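Local coordinates for protein phosphoserine aminotransferase (Bacillus alcalophilus, PDB 1W23) that catalyses the reversible, pyridoxal-phosphate-dependent transamination between phosphoserine and 3-phosphohydroxypyruvate, the second step of serine biosynthesis from 3-phosphoglycerate, at residues Y275-V286 against R294-R304. Numbering follows the deposited sequence.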
# COMPACT_ATOMS: atom_id res chain seq x y z
N TYR A 275 18.76 -24.98 14.32
CA TYR A 275 20.21 -25.06 14.19
C TYR A 275 20.79 -26.30 14.87
O TYR A 275 21.72 -26.91 14.32
CB TYR A 275 20.90 -23.78 14.66
CG TYR A 275 20.74 -22.60 13.74
CD1 TYR A 275 20.13 -21.44 14.14
CD2 TYR A 275 21.21 -22.64 12.43
CE1 TYR A 275 19.97 -20.35 13.30
CE2 TYR A 275 21.07 -21.57 11.58
CZ TYR A 275 20.44 -20.42 12.02
OH TYR A 275 20.33 -19.36 11.13
N ASP A 276 20.26 -26.68 16.03
CA ASP A 276 20.76 -27.90 16.67
C ASP A 276 20.49 -29.12 15.76
O ASP A 276 21.32 -30.05 15.70
CB ASP A 276 20.14 -28.09 18.04
CG ASP A 276 20.67 -27.25 19.13
OD1 ASP A 276 21.69 -26.55 18.96
OD2 ASP A 276 20.11 -27.31 20.26
N THR A 277 19.34 -29.13 15.11
CA THR A 277 19.01 -30.26 14.22
C THR A 277 20.03 -30.34 13.09
O THR A 277 20.51 -31.41 12.70
CB THR A 277 17.60 -30.13 13.68
OG1 THR A 277 16.65 -30.00 14.77
CG2 THR A 277 17.17 -31.33 12.89
N ILE A 278 20.37 -29.18 12.50
CA ILE A 278 21.39 -29.14 11.48
C ILE A 278 22.73 -29.63 12.02
O ILE A 278 23.42 -30.49 11.41
CB ILE A 278 21.50 -27.70 10.88
CG1 ILE A 278 20.22 -27.35 10.11
CG2 ILE A 278 22.75 -27.54 10.02
CD1 ILE A 278 20.14 -25.85 9.74
N ASP A 279 23.14 -29.09 13.16
CA ASP A 279 24.45 -29.37 13.71
C ASP A 279 24.60 -30.82 14.15
O ASP A 279 25.71 -31.35 14.07
CB ASP A 279 24.78 -28.37 14.83
CG ASP A 279 24.93 -26.96 14.34
OD1 ASP A 279 25.16 -26.75 13.13
OD2 ASP A 279 24.87 -26.04 15.19
N GLU A 280 23.51 -31.46 14.57
CA GLU A 280 23.50 -32.85 15.01
C GLU A 280 23.38 -33.82 13.86
O GLU A 280 23.37 -35.05 14.06
CB GLU A 280 22.32 -33.06 15.99
CG GLU A 280 22.40 -32.35 17.34
CD GLU A 280 21.06 -32.20 18.07
OE1 GLU A 280 20.97 -31.56 19.13
OE2 GLU A 280 20.00 -32.70 17.58
N SER A 281 23.26 -33.36 12.62
CA SER A 281 22.95 -34.19 11.45
C SER A 281 24.16 -34.81 10.75
O SER A 281 24.00 -35.45 9.70
CB SER A 281 22.14 -33.42 10.42
OG SER A 281 22.96 -32.51 9.65
N ASN A 282 25.35 -34.62 11.31
CA ASN A 282 26.61 -35.14 10.72
C ASN A 282 26.72 -34.81 9.26
O ASN A 282 27.15 -35.64 8.44
CB ASN A 282 26.82 -36.64 10.96
CG ASN A 282 28.26 -37.01 10.82
OD1 ASN A 282 29.14 -36.24 11.24
ND2 ASN A 282 28.57 -38.17 10.21
N GLY A 283 26.38 -33.56 8.90
CA GLY A 283 26.55 -33.10 7.53
C GLY A 283 25.41 -33.45 6.60
O GLY A 283 25.46 -33.09 5.41
N PHE A 284 24.38 -34.16 7.05
CA PHE A 284 23.24 -34.44 6.17
C PHE A 284 22.53 -33.14 5.77
O PHE A 284 22.06 -33.02 4.62
CB PHE A 284 22.32 -35.42 6.87
CG PHE A 284 21.18 -35.92 5.97
CD1 PHE A 284 21.32 -37.10 5.24
CD2 PHE A 284 20.00 -35.20 5.89
CE1 PHE A 284 20.29 -37.54 4.43
CE2 PHE A 284 18.98 -35.65 5.07
CZ PHE A 284 19.11 -36.82 4.35
N TYR A 285 22.41 -32.20 6.70
CA TYR A 285 21.97 -30.83 6.45
C TYR A 285 23.16 -29.92 6.67
O TYR A 285 23.87 -30.09 7.70
CB TYR A 285 20.82 -30.40 7.40
CG TYR A 285 19.64 -31.32 7.31
CD1 TYR A 285 19.36 -32.24 8.31
CD2 TYR A 285 18.78 -31.32 6.23
CE1 TYR A 285 18.27 -33.11 8.26
CE2 TYR A 285 17.70 -32.18 6.13
CZ TYR A 285 17.44 -33.09 7.15
OH TYR A 285 16.39 -33.95 7.01
N VAL A 286 23.40 -28.95 5.82
CA VAL A 286 24.50 -28.02 5.88
C VAL A 286 23.94 -26.60 5.82
O VAL A 286 23.29 -26.19 4.82
CB VAL A 286 25.52 -28.21 4.77
CG1 VAL A 286 26.62 -27.18 4.84
CG2 VAL A 286 26.07 -29.63 4.82
N ARG A 294 24.78 -16.50 11.94
CA ARG A 294 23.49 -17.17 11.75
C ARG A 294 22.32 -16.28 12.11
O ARG A 294 22.26 -15.75 13.21
CB ARG A 294 23.41 -18.42 12.61
CG ARG A 294 24.08 -19.62 11.96
CD ARG A 294 24.21 -20.80 12.90
NE ARG A 294 24.53 -22.01 12.12
CZ ARG A 294 24.61 -23.24 12.65
NH1 ARG A 294 24.54 -23.43 13.98
NH2 ARG A 294 24.81 -24.27 11.81
N SER A 295 21.37 -16.15 11.19
CA SER A 295 20.16 -15.40 11.43
C SER A 295 19.22 -16.16 12.37
O SER A 295 19.05 -17.37 12.30
CB SER A 295 19.45 -15.19 10.08
OG SER A 295 18.15 -14.59 10.26
N LEU A 296 18.55 -15.40 13.24
CA LEU A 296 17.45 -15.89 14.07
C LEU A 296 16.12 -15.88 13.36
O LEU A 296 15.14 -16.39 13.90
CB LEU A 296 17.39 -15.06 15.37
CG LEU A 296 18.62 -15.20 16.26
CD1 LEU A 296 18.54 -14.20 17.40
CD2 LEU A 296 18.78 -16.62 16.79
N MET A 297 16.05 -15.28 12.17
CA MET A 297 14.83 -15.05 11.41
C MET A 297 14.66 -15.94 10.17
O MET A 297 13.54 -16.31 9.84
CB MET A 297 14.78 -13.56 10.99
CG MET A 297 14.67 -12.60 12.15
SD MET A 297 13.03 -12.48 12.93
CE MET A 297 13.18 -13.52 14.39
N ASN A 298 15.78 -16.24 9.47
CA ASN A 298 15.74 -17.05 8.27
C ASN A 298 16.87 -18.06 8.32
O ASN A 298 18.01 -17.69 8.32
CB ASN A 298 15.86 -16.22 6.98
CG ASN A 298 14.85 -15.09 6.91
OD1 ASN A 298 15.19 -13.95 7.28
ND2 ASN A 298 13.65 -15.33 6.40
N VAL A 299 16.51 -19.36 8.40
CA VAL A 299 17.50 -20.43 8.52
C VAL A 299 17.66 -21.09 7.16
O VAL A 299 16.74 -21.74 6.64
CB VAL A 299 17.08 -21.47 9.58
CG1 VAL A 299 18.14 -22.55 9.65
CG2 VAL A 299 16.82 -20.84 10.93
N THR A 300 18.84 -20.91 6.57
CA THR A 300 19.10 -21.39 5.20
C THR A 300 19.99 -22.62 5.23
O THR A 300 21.02 -22.67 5.94
CB THR A 300 19.71 -20.25 4.36
OG1 THR A 300 20.85 -19.75 5.06
CG2 THR A 300 18.70 -19.15 4.11
N PHE A 301 19.63 -23.65 4.44
CA PHE A 301 20.41 -24.89 4.48
C PHE A 301 20.16 -25.68 3.19
O PHE A 301 19.20 -25.48 2.48
CB PHE A 301 20.12 -25.74 5.70
CG PHE A 301 18.68 -26.19 5.86
CD1 PHE A 301 18.31 -27.48 5.42
CD2 PHE A 301 17.70 -25.40 6.41
CE1 PHE A 301 17.00 -27.93 5.55
CE2 PHE A 301 16.40 -25.88 6.57
CZ PHE A 301 16.07 -27.15 6.14
N ASN A 302 21.08 -26.62 2.95
CA ASN A 302 21.00 -27.57 1.83
C ASN A 302 21.24 -28.98 2.37
O ASN A 302 21.94 -29.16 3.36
CB ASN A 302 22.08 -27.27 0.75
CG ASN A 302 21.76 -26.11 -0.11
OD1 ASN A 302 21.09 -26.30 -1.15
ND2 ASN A 302 22.18 -24.90 0.27
N LEU A 303 20.76 -29.97 1.63
CA LEU A 303 21.13 -31.36 1.80
C LEU A 303 22.37 -31.62 0.94
O LEU A 303 22.92 -30.71 0.32
CB LEU A 303 19.93 -32.27 1.50
CG LEU A 303 18.84 -32.29 2.58
CD1 LEU A 303 18.00 -31.01 2.64
CD2 LEU A 303 17.94 -33.51 2.38
N ARG A 304 22.86 -32.87 0.87
CA ARG A 304 24.13 -33.12 0.18
C ARG A 304 24.08 -33.00 -1.33
O ARG A 304 25.13 -32.87 -1.99
CB ARG A 304 24.68 -34.51 0.54
CG ARG A 304 25.36 -34.58 1.90
CD ARG A 304 26.17 -35.88 2.08
NE ARG A 304 27.00 -35.78 3.29
CZ ARG A 304 26.58 -36.19 4.51
NH1 ARG A 304 25.40 -36.80 4.67
NH2 ARG A 304 27.40 -35.97 5.53
O HOH W 1 20.84 -19.29 8.44
O HOH W 2 21.87 -34.90 2.61
O HOH W 3 24.20 -24.82 2.46
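Val286 and Asn302 form an antiparallel hydrogen-bonded pair at the edge of the three-stranded sheet of this class-V aminotransferase, N of each giving to O of the other at 2.9 Å. A water gives to Val286 O and accepts from Asn302 ND2, while Asn302 OD1 is taken up by Asn309. Helix 259-279 lies over strand 298-302, Ile278 CD1 resting on Val299 CG1 and Phe301 CB. At its last turn Asp279 and Arg294 form an end-on salt bridge: NH2 reaches OD1 at 2.8 Å and NH1 reaches OD2 at 2.9 Å, both on the syn sides, with carboxylate and guanidinium only 11° from coplanar. With CG anti to its carbonyl carbon (chi1 -83°) and the chain extended to NE, Arg294 runs across one face of the Tyr275 ring, its CD 3.7 Å from the centroid in a CH-pi contact. Shortened to an alanine, Arg294 would give up both bonds, probably leaving the Asp279 carboxylate without its cationic mate and uncovering that ring face. After the helix, Ser281 OG gives to Ile278 O and accepts from Tyr285 N, just beyond the type I' turn, and Arg304 NH2 bonds Asn282 O. Buried Tyr275 OH is doubly satisfied: it accepts from a water that also gives to Asn298 O and accepts from Thr300 N, and donates in the carbonyl plane to a lone pair of Ser295 O at 2.6 Å.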